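Local coordinates for ABC transporter, periplasmic substrate-binding protein (Thermotoga maritima, PDB 2HPG) that probably binds a solute in the periplasm and delivers it to a tripartite ATP-independent (TRAP) transporter, at residues Leu28-Ala33 with Val42-Phe47; Val145-Ile150 with Glu214-Met219; Leu202-Val207 with Glu267-Tyr272. All coordinates share one frame; numbering follows the deposited sequence. Where two conformers were deposited one is given.

Interaction 1 (Leu28-Ala33 with Val42-Phe47); sequences LKWAKA and VRIEVF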
loop_
_atom_site.group_PDB
_atom_site.type_symbol
_atom_site.label_atom_id
_atom_site.label_comp_id
_atom_site.label_asym_id
_atom_site.label_seq_id
_atom_site.Cartn_x
_atom_site.Cartn_y
_atom_site.Cartn_z
ATOM N N LEU A 28 -5.250 -15.612 -4.451
ATOM C CA LEU A 28 -5.680 -16.927 -4.918
ATOM C C LEU A 28 -6.507 -17.678 -3.861
ATOM O O LEU A 28 -7.449 -18.389 -4.195
ATOM C CB LEU A 28 -4.476 -17.771 -5.346
ATOM C CG LEU A 28 -3.729 -17.250 -6.588
ATOM C CD1 LEU A 28 -2.378 -17.923 -6.727
ATOM C CD2 LEU A 28 -4.577 -17.451 -7.864
ATOM N N LYS A 29 -6.130 -17.520 -2.595
ATOM C CA LYS A 29 -6.905 -18.040 -1.456
ATOM C C LYS A 29 -8.260 -17.391 -1.377
ATOM O O LYS A 29 -9.263 -18.060 -1.144
ATOM C CB LYS A 29 -6.176 -17.780 -0.133
ATOM C CG LYS A 29 -5.048 -18.746 0.190
ATOM C CD LYS A 29 -4.553 -18.559 1.657
ATOM C CE LYS A 29 -5.631 -18.970 2.696
ATOM N NZ LYS A 29 -5.213 -18.849 4.147
ATOM N N TRP A 30 -8.287 -16.074 -1.537
ATOM C CA TRP A 30 -9.534 -15.333 -1.542
ATOM C C TRP A 30 -10.463 -15.767 -2.669
ATOM O O TRP A 30 -11.657 -15.979 -2.447
ATOM C CB TRP A 30 -9.253 -13.844 -1.663
ATOM C CG TRP A 30 -10.404 -13.036 -2.090
ATOM C CD1 TRP A 30 -11.566 -12.814 -1.402
ATOM C CD2 TRP A 30 -10.493 -12.273 -3.293
ATOM N NE1 TRP A 30 -12.374 -11.956 -2.102
ATOM C CE2 TRP A 30 -11.749 -11.627 -3.284
ATOM C CE3 TRP A 30 -9.634 -12.084 -4.396
ATOM C CZ2 TRP A 30 -12.172 -10.803 -4.331
ATOM C CZ3 TRP A 30 -10.048 -11.252 -5.428
ATOM C CH2 TRP A 30 -11.300 -10.613 -5.385
ATOM N N ALA A 31 -9.911 -15.865 -3.872
ATOM C CA ALA A 31 -10.662 -16.289 -5.056
ATOM C C ALA A 31 -11.235 -17.686 -4.869
ATOM O O ALA A 31 -12.397 -17.929 -5.164
ATOM C CB ALA A 31 -9.770 -16.262 -6.280
ATOM N N LYS A 32 -10.405 -18.607 -4.395
ATOM C CA LYS A 32 -10.846 -19.985 -4.154
ATOM C C LYS A 32 -11.994 -20.059 -3.125
ATOM O O LYS A 32 -12.957 -20.802 -3.337
ATOM C CB LYS A 32 -9.644 -20.837 -3.760
ATOM C CG LYS A 32 -9.911 -22.315 -3.669
ATOM C CD LYS A 32 -8.602 -23.117 -3.735
ATOM C CE LYS A 32 -8.143 -23.353 -5.195
ATOM N NZ LYS A 32 -6.834 -24.112 -5.320
ATOM N N ALA A 33 -11.918 -19.251 -2.058
ATOM C CA ALA A 33 -12.957 -19.192 -1.017
ATOM C C ALA A 33 -14.283 -18.596 -1.512
ATOM O O ALA A 33 -15.350 -19.134 -1.200
ATOM C CB ALA A 33 -12.451 -18.399 0.211
ATOM N N VAL A 42 -19.571 -17.437 -8.755
ATOM C CA VAL A 42 -18.623 -16.346 -8.968
ATOM C C VAL A 42 -17.252 -16.960 -9.179
ATOM O O VAL A 42 -16.748 -17.662 -8.320
ATOM C CB VAL A 42 -18.585 -15.338 -7.792
ATOM C CG1 VAL A 42 -17.515 -14.282 -8.018
ATOM C CG2 VAL A 42 -19.963 -14.685 -7.597
ATOM N N ARG A 43 -16.672 -16.725 -10.351
ATOM C CA ARG A 43 -15.302 -17.118 -10.626
ATOM C C ARG A 43 -14.452 -15.850 -10.568
ATOM O O ARG A 43 -14.811 -14.843 -11.183
ATOM C CB ARG A 43 -15.217 -17.750 -12.009
ATOM C CG ARG A 43 -13.813 -18.094 -12.421
ATOM C CD ARG A 43 -13.733 -18.574 -13.858
ATOM N NE ARG A 43 -12.486 -18.123 -14.476
ATOM C CZ ARG A 43 -11.886 -18.689 -15.521
ATOM N NH1 ARG A 43 -12.385 -19.778 -16.101
ATOM N NH2 ARG A 43 -10.762 -18.164 -15.984
ATOM N N ILE A 44 -13.348 -15.892 -9.819
ATOM C CA ILE A 44 -12.418 -14.760 -9.762
ATOM C C ILE A 44 -11.083 -15.157 -10.342
ATOM O O ILE A 44 -10.442 -16.067 -9.846
ATOM C CB ILE A 44 -12.192 -14.252 -8.335
ATOM C CG1 ILE A 44 -13.536 -13.875 -7.699
ATOM C CG2 ILE A 44 -11.291 -12.967 -8.356
ATOM C CD1 ILE A 44 -13.448 -13.564 -6.235
ATOM N N GLU A 45 -10.670 -14.462 -11.389
ATOM C CA GLU A 45 -9.396 -14.719 -12.025
ATOM C C GLU A 45 -8.411 -13.666 -11.565
ATOM O O GLU A 45 -8.715 -12.481 -11.614
ATOM C CB GLU A 45 -9.572 -14.650 -13.538
ATOM C CG GLU A 45 -8.379 -15.123 -14.286
ATOM C CD GLU A 45 -8.643 -15.275 -15.775
ATOM O OE1 GLU A 45 -9.694 -14.750 -16.266
ATOM O OE2 GLU A 45 -7.786 -15.935 -16.428
ATOM N N VAL A 46 -7.224 -14.099 -11.145
ATOM C CA VAL A 46 -6.263 -13.229 -10.489
ATOM C C VAL A 46 -5.031 -13.025 -11.383
ATOM O O VAL A 46 -4.401 -13.994 -11.786
ATOM C CB VAL A 46 -5.870 -13.832 -9.100
ATOM C CG1 VAL A 46 -4.791 -13.009 -8.445
ATOM C CG2 VAL A 46 -7.106 -13.904 -8.199
ATOM N N PHE A 47 -4.711 -11.764 -11.685
ATOM C CA PHE A 47 -3.610 -11.408 -12.599
ATOM C C PHE A 47 -2.476 -10.683 -11.898
ATOM O O PHE A 47 -2.673 -9.569 -11.406
ATOM C CB PHE A 47 -4.115 -10.497 -13.714
ATOM C CG PHE A 47 -5.058 -11.171 -14.652
ATOM C CD1 PHE A 47 -4.613 -11.679 -15.856
ATOM C CD2 PHE A 47 -6.385 -11.314 -14.331
ATOM C CE1 PHE A 47 -5.474 -12.301 -16.711
ATOM C CE2 PHE A 47 -7.245 -11.962 -15.183
ATOM C CZ PHE A 47 -6.800 -12.445 -16.364
#
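Apolar helix-on-strand packing joins Leu28-Ala33 to Val42-Phe47 inside a beta-alpha-beta unit, where helix 22-37 is the crossover between parallel strands 9-14 and 42-47. The two segments run nearly antiparallel, at 166°, their axes approaching to 7.8 Å. Ala31 lies against the strand: its CB is 3.8 Å from Ile44 CB and 3.6 Å from Ile44 O, and the small methyl permits this close approach. Ile44 then spreads both of its branches toward Trp30. Its CD1 sits over one face of the indole, 3.8 Å from the centroid of the six-membered ring and 20° off the normal, a CH-pi contact. Its CG2 meets Trp30 CZ3 at 3.6 Å. Trp30 reaches this place because CG stands opposite the backbone N (chi1 162°), which brings the ring round from the flank of the helix. Toward the other end of the contact, Leu28 CD2 approaches Val46 CB at 4.0 Å, and Val46 CG2 touches Ala31 CB. Around this core, Phe13 meets the Trp30 ring edge-to-face, while NE1 of Trp30 donates to Ile249 O of helix 243-278. Strand 42-47 is hydrogen-bonded along strand 9-14, and helix 243-278 touches both the helix, at Trp30 and Ala33, and the strand, at Val42.

Interaction 2 (Val145-Ile150 with Glu214-Met219); sequences VTNKPI and EVLKYM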
loop_
_atom_site.group_PDB
_atom_site.type_symbol
_atom_site.label_atom_id
_atom_site.label_comp_id
_atom_site.label_asym_id
_atom_site.label_seq_id
_atom_site.Cartn_x
_atom_site.Cartn_y
_atom_site.Cartn_z
ATOM N N VAL A 145 16.725 3.053 1.669
ATOM C CA VAL A 145 17.742 2.140 1.167
ATOM C C VAL A 145 18.731 3.038 0.438
ATOM O O VAL A 145 18.398 3.632 -0.581
ATOM C CB VAL A 145 17.209 1.072 0.186
ATOM C CG1 VAL A 145 18.166 -0.167 0.196
ATOM C CG2 VAL A 145 15.777 0.639 0.529
ATOM N N THR A 146 19.937 3.154 0.991
ATOM C CA THR A 146 20.897 4.181 0.585
ATOM C C THR A 146 22.350 3.677 0.705
ATOM O O THR A 146 22.585 2.568 1.150
ATOM C CB THR A 146 20.767 5.394 1.508
ATOM O OG1 THR A 146 21.057 4.981 2.853
ATOM C CG2 THR A 146 19.327 6.017 1.458
ATOM N N ASN A 147 23.308 4.500 0.278
ATOM C CA ASN A 147 24.731 4.222 0.527
ATOM C C ASN A 147 25.298 5.198 1.578
ATOM O O ASN A 147 26.508 5.396 1.661
ATOM C CB ASN A 147 25.547 4.246 -0.776
ATOM C CG ASN A 147 25.470 2.938 -1.534
ATOM O OD1 ASN A 147 25.597 1.854 -0.947
ATOM N ND2 ASN A 147 25.234 3.023 -2.839
ATOM N N LYS A 148 24.399 5.758 2.384
ATOM C CA LYS A 148 24.716 6.689 3.458
ATOM C C LYS A 148 23.719 6.412 4.573
ATOM O O LYS A 148 22.523 6.347 4.305
ATOM C CB LYS A 148 24.551 8.117 2.939
ATOM C CG LYS A 148 24.692 9.199 3.969
ATOM C CD LYS A 148 24.346 10.565 3.362
ATOM C CE LYS A 148 24.359 11.640 4.409
ATOM N NZ LYS A 148 23.962 12.960 3.824
ATOM N N PRO A 149 24.184 6.211 5.824
ATOM C CA PRO A 149 23.204 5.985 6.898
ATOM C C PRO A 149 22.272 7.182 7.086
ATOM O O PRO A 149 22.723 8.306 6.975
ATOM C CB PRO A 149 24.057 5.828 8.154
ATOM C CG PRO A 149 25.449 5.848 7.738
ATOM C CD PRO A 149 25.570 6.158 6.303
ATOM N N ILE A 150 20.999 6.922 7.379
ATOM C CA ILE A 150 20.005 7.979 7.582
ATOM C C ILE A 150 19.502 7.849 9.023
ATOM O O ILE A 150 18.828 6.882 9.373
ATOM C CB ILE A 150 18.819 7.863 6.564
ATOM C CG1 ILE A 150 19.316 7.887 5.109
ATOM C CG2 ILE A 150 17.723 8.924 6.850
ATOM C CD1 ILE A 150 20.189 9.090 4.710
ATOM N N GLU A 214 23.151 -5.537 -3.748
ATOM C CA GLU A 214 24.378 -5.476 -4.564
ATOM C C GLU A 214 24.849 -4.034 -4.792
ATOM O O GLU A 214 26.033 -3.799 -5.057
ATOM C CB GLU A 214 24.158 -6.153 -5.905
ATOM C CG GLU A 214 23.843 -7.638 -5.856
ATOM C CD GLU A 214 25.041 -8.537 -5.540
ATOM O OE1 GLU A 214 26.152 -8.006 -5.350
ATOM O OE2 GLU A 214 24.864 -9.785 -5.496
ATOM N N VAL A 215 23.939 -3.061 -4.690
ATOM C CA VAL A 215 24.274 -1.663 -5.068
ATOM C C VAL A 215 23.969 -0.612 -4.004
ATOM O O VAL A 215 24.389 0.536 -4.135
ATOM C CB VAL A 215 23.608 -1.284 -6.434
ATOM C CG1 VAL A 215 24.380 -1.911 -7.578
ATOM C CG2 VAL A 215 22.076 -1.662 -6.479
ATOM N N LEU A 216 23.223 -1.006 -2.969
ATOM C CA LEU A 216 22.931 -0.172 -1.825
ATOM C C LEU A 216 23.327 -0.946 -0.555
ATOM O O LEU A 216 23.049 -2.131 -0.415
ATOM C CB LEU A 216 21.438 0.207 -1.806
ATOM C CG LEU A 216 20.887 1.034 -2.969
ATOM C CD1 LEU A 216 19.349 0.881 -3.081
ATOM C CD2 LEU A 216 21.257 2.534 -2.803
ATOM N N LYS A 217 23.982 -0.254 0.367
ATOM C CA LYS A 217 24.533 -0.877 1.569
ATOM C C LYS A 217 23.637 -0.754 2.800
ATOM O O LYS A 217 23.580 -1.686 3.612
ATOM C CB LYS A 217 25.915 -0.292 1.886
ATOM C CG LYS A 217 26.468 -0.739 3.240
ATOM C CD LYS A 217 27.931 -0.416 3.387
ATOM C CE LYS A 217 28.393 -0.626 4.846
ATOM N NZ LYS A 217 29.872 -0.494 4.992
ATOM N N TYR A 218 22.954 0.383 2.956
ATOM C CA TYR A 218 22.232 0.675 4.199
ATOM C C TYR A 218 20.709 0.609 4.129
ATOM O O TYR A 218 20.080 1.175 3.234
ATOM C CB TYR A 218 22.592 2.071 4.715
ATOM C CG TYR A 218 24.034 2.221 5.103
ATOM C CD1 TYR A 218 24.469 1.852 6.366
ATOM C CD2 TYR A 218 24.967 2.722 4.205
ATOM C CE1 TYR A 218 25.794 1.963 6.732
ATOM C CE2 TYR A 218 26.292 2.850 4.559
ATOM C CZ TYR A 218 26.693 2.466 5.822
ATOM O OH TYR A 218 27.990 2.576 6.185
HETATM N N MSE A 219 20.134 -0.096 5.102
HETATM C CA MSE A 219 18.711 -0.028 5.375
HETATM C C MSE A 219 18.537 0.750 6.667
HETATM O O MSE A 219 18.951 0.279 7.723
HETATM C CB MSE A 219 18.137 -1.432 5.528
HETATM C CG MSE A 219 16.649 -1.473 5.314
HETATM SE SE MSE A 219 16.229 -1.877 3.467
HETATM C CE MSE A 219 14.324 -2.215 3.695
HETATM O O HOH W 1 19.409 3.610 4.424
#
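Thr146 and Tyr218 form an antiparallel hydrogen-bonded pair where strand 130-146 ends and strand 218-234 begins. Thr146 N donates to Tyr218 O, and Thr146 O accepts from Tyr218 N at 2.9 Å. Lys217 N makes a weak further bond to Thr146 O, so Lys217 and Tyr218 both face one residue, a classic beta bulge. Asn147 extends the polar pairing with its side-chain amide: ND2 donates to Val215 O at 2.9 Å, close to the amide plane, while OD1 accepts from Lys217 N at 3.0 Å, with the donor 39° above its carbonyl plane. A water donates to Thr146 OG1 and, weakly, to Tyr218 O. Among the apolar contacts, the side chain of Leu216, from the loop, crosses that of Val145 at about a right angle, with Leu216 CD1 3.6 Å from Val145 CG1. On the Tyr218 face of the sheet, the ring carries Pro149 CD over one side, 3.9 Å from its centroid and 15° off the normal, and Lys217 CG over the other. The tyrosine stands beside Pro149 because its CG is anti to the carbonyl carbon (chi1 -64°). With its oxygen and its nitrogen both engaged, the Asn147 amide has its rotation fixed, and it carries the pairing past the strand end into loop residues 215-217.

Interaction 3 (Leu202-Val207 with Glu267-Tyr272); sequences LTYANV and ELEEEY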
loop_
_atom_site.group_PDB
_atom_site.type_symbol
_atom_site.label_atom_id
_atom_site.label_comp_id
_atom_site.label_asym_id
_atom_site.label_seq_id
_atom_site.Cartn_x
_atom_site.Cartn_y
_atom_site.Cartn_z
ATOM N N LEU A 202 11.866 1.320 0.593
ATOM C CA LEU A 202 11.251 0.049 0.212
ATOM C C LEU A 202 11.093 -0.847 1.432
ATOM O O LEU A 202 11.591 -0.545 2.499
ATOM C CB LEU A 202 12.141 -0.679 -0.815
ATOM C CG LEU A 202 12.308 -0.053 -2.206
ATOM C CD1 LEU A 202 13.392 -0.793 -3.010
ATOM C CD2 LEU A 202 11.010 -0.008 -3.020
ATOM N N THR A 203 10.394 -1.967 1.257
ATOM C CA THR A 203 10.372 -3.027 2.243
ATOM C C THR A 203 11.590 -3.940 2.050
ATOM O O THR A 203 12.231 -3.886 1.016
ATOM C CB THR A 203 9.143 -3.884 2.041
ATOM O OG1 THR A 203 9.266 -4.549 0.789
ATOM C CG2 THR A 203 7.884 -3.006 2.050
ATOM N N TYR A 204 11.893 -4.774 3.050
ATOM C CA TYR A 204 13.019 -5.702 2.962
ATOM C C TYR A 204 12.797 -6.743 1.849
ATOM O O TYR A 204 13.741 -7.164 1.184
ATOM C CB TYR A 204 13.233 -6.402 4.314
ATOM C CG TYR A 204 13.984 -5.587 5.378
ATOM C CD1 TYR A 204 15.361 -5.488 5.351
ATOM C CD2 TYR A 204 13.307 -4.952 6.425
ATOM C CE1 TYR A 204 16.043 -4.826 6.322
ATOM C CE2 TYR A 204 14.001 -4.261 7.407
ATOM C CZ TYR A 204 15.369 -4.191 7.335
ATOM O OH TYR A 204 16.120 -3.503 8.274
ATOM N N ALA A 205 11.556 -7.176 1.654
ATOM C CA ALA A 205 11.213 -8.095 0.546
ATOM C C ALA A 205 11.555 -7.478 -0.808
ATOM O O ALA A 205 12.149 -8.128 -1.660
ATOM C CB ALA A 205 9.726 -8.461 0.599
ATOM N N ASN A 206 11.168 -6.218 -1.003
ATOM C CA ASN A 206 11.472 -5.502 -2.253
ATOM C C ASN A 206 12.978 -5.441 -2.454
ATOM O O ASN A 206 13.492 -5.701 -3.549
ATOM C CB ASN A 206 10.993 -4.041 -2.200
ATOM C CG ASN A 206 9.478 -3.876 -2.193
ATOM O OD1 ASN A 206 8.721 -4.742 -2.643
ATOM N ND2 ASN A 206 9.029 -2.744 -1.669
ATOM N N VAL A 207 13.694 -5.055 -1.401
ATOM C CA VAL A 207 15.150 -4.908 -1.489
ATOM C C VAL A 207 15.790 -6.259 -1.779
ATOM O O VAL A 207 16.656 -6.370 -2.645
ATOM C CB VAL A 207 15.757 -4.322 -0.202
ATOM C CG1 VAL A 207 17.305 -4.381 -0.250
ATOM C CG2 VAL A 207 15.257 -2.876 0.017
ATOM N N GLU A 267 6.277 -11.911 10.283
ATOM C CA GLU A 267 7.238 -12.950 9.909
ATOM C C GLU A 267 8.065 -12.725 8.664
ATOM O O GLU A 267 9.271 -12.939 8.703
ATOM C CB GLU A 267 6.586 -14.323 9.820
ATOM C CG GLU A 267 5.182 -14.336 9.389
ATOM C CD GLU A 267 4.399 -15.473 10.003
ATOM O OE1 GLU A 267 4.414 -16.586 9.421
ATOM O OE2 GLU A 267 3.764 -15.240 11.060
ATOM N N LEU A 268 7.445 -12.354 7.548
ATOM C CA LEU A 268 8.180 -12.379 6.282
ATOM C C LEU A 268 9.171 -11.250 6.206
ATOM O O LEU A 268 10.308 -11.443 5.766
ATOM C CB LEU A 268 7.226 -12.359 5.093
ATOM C CG LEU A 268 6.342 -13.595 4.981
ATOM C CD1 LEU A 268 5.486 -13.512 3.726
ATOM C CD2 LEU A 268 7.213 -14.850 4.942
ATOM N N GLU A 269 8.752 -10.064 6.620
ATOM C CA GLU A 269 9.670 -8.937 6.626
ATOM C C GLU A 269 10.877 -9.171 7.535
ATOM O O GLU A 269 11.979 -8.709 7.233
ATOM C CB GLU A 269 8.947 -7.658 7.027
ATOM C CG GLU A 269 8.271 -6.947 5.851
ATOM C CD GLU A 269 9.273 -6.422 4.804
ATOM O OE1 GLU A 269 10.024 -5.460 5.082
ATOM O OE2 GLU A 269 9.270 -6.950 3.674
ATOM N N GLU A 270 10.648 -9.878 8.646
ATOM C CA GLU A 270 11.709 -10.276 9.565
ATOM C C GLU A 270 12.692 -11.246 8.879
ATOM O O GLU A 270 13.915 -11.092 9.021
ATOM C CB GLU A 270 11.134 -10.934 10.830
ATOM C CG GLU A 270 10.420 -9.985 11.805
ATOM C CD GLU A 270 9.071 -9.447 11.319
ATOM O OE1 GLU A 270 8.560 -9.900 10.267
ATOM O OE2 GLU A 270 8.514 -8.559 12.016
ATOM N N GLU A 271 12.166 -12.218 8.130
ATOM C CA GLU A 271 13.010 -13.183 7.424
ATOM C C GLU A 271 13.853 -12.526 6.369
ATOM O O GLU A 271 15.005 -12.869 6.201
ATOM C CB GLU A 271 12.170 -14.242 6.736
ATOM C CG GLU A 271 11.406 -15.113 7.667
ATOM C CD GLU A 271 10.584 -16.155 6.929
ATOM O OE1 GLU A 271 9.453 -16.431 7.382
ATOM O OE2 GLU A 271 11.061 -16.698 5.909
ATOM N N TYR A 272 13.253 -11.600 5.628
ATOM C CA TYR A 272 13.961 -10.868 4.585
ATOM C C TYR A 272 15.015 -9.944 5.159
ATOM O O TYR A 272 16.067 -9.784 4.561
ATOM C CB TYR A 272 12.974 -10.082 3.722
ATOM C CG TYR A 272 12.257 -10.910 2.678
ATOM C CD1 TYR A 272 12.965 -11.540 1.660
ATOM C CD2 TYR A 272 10.883 -11.025 2.683
ATOM C CE1 TYR A 272 12.321 -12.288 0.688
ATOM C CE2 TYR A 272 10.212 -11.758 1.706
ATOM C CZ TYR A 272 10.946 -12.398 0.713
ATOM O OH TYR A 272 10.296 -13.124 -0.252
#
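Tyr204 and Tyr272 bring the backbones closest, with CA atoms 5.5 Å apart, where the start of helix 204-209 meets the side of the long helix 243-278. Thr203 occupies the N-cap position, and its OG1 accepts from Asn206 N. Glu269 adds a second acceptor group from across the contact. Its chain folds back at chi2 (-65°) and presents the carboxylate to two successive amides: OE1 takes Tyr204 N on its syn lone pair at 2.8 Å, and OE2 takes Ala205 N at 3.1 Å, also from the syn side but 22° out of the carboxylate plane. OE1 also lies at the edge of the Tyr204 ring, whose hydroxyl reaches Glu221. Tyr272 supplies the apolar part. Ala205 CA rests over one face of its ring, 3.8 Å from the centroid, as a CH-pi contact, and Ala205 CB touches Tyr272 CD2 at 3.5 Å. Beside it Tyr272 CB meets Tyr204 CB at 3.7 Å. With an alanine in place of Glu269, the Tyr204 and Ala205 amides would probably lose their acceptors and a gap would open beside Thr203. A carboxylate at the N-terminal end of a helix probably interacts favourably with the helix dipole, so this contact likely joins electrostatic stabilisation to the paired amide bonds.

Interactions 2 and 3 adjoin, with centres about 15 Å apart, and their segments alternate along the chain. Met219 and Val145 join them: in one of the two conformers of Met219, a selenomethionine, its CG lies 3.6 Å from Tyr204 CE1. Val145 CG2 adds a contact with Val207 CG2 at 3.6 Å, so helix 204-209 packs on the strand pair of interaction 2. Interaction 1 stands apart, its centre about 38 Å from that of interaction 2, on the opposite side of the chain's centre. Interactions 1 and 2 nevertheless reach the same sheet. Helix 243-278 spans the gap: it carries Glu267-Tyr272 of interaction 3 and, further back, receives Trp30 of interaction 1, whose centre is about 25 Å from that of interaction 3.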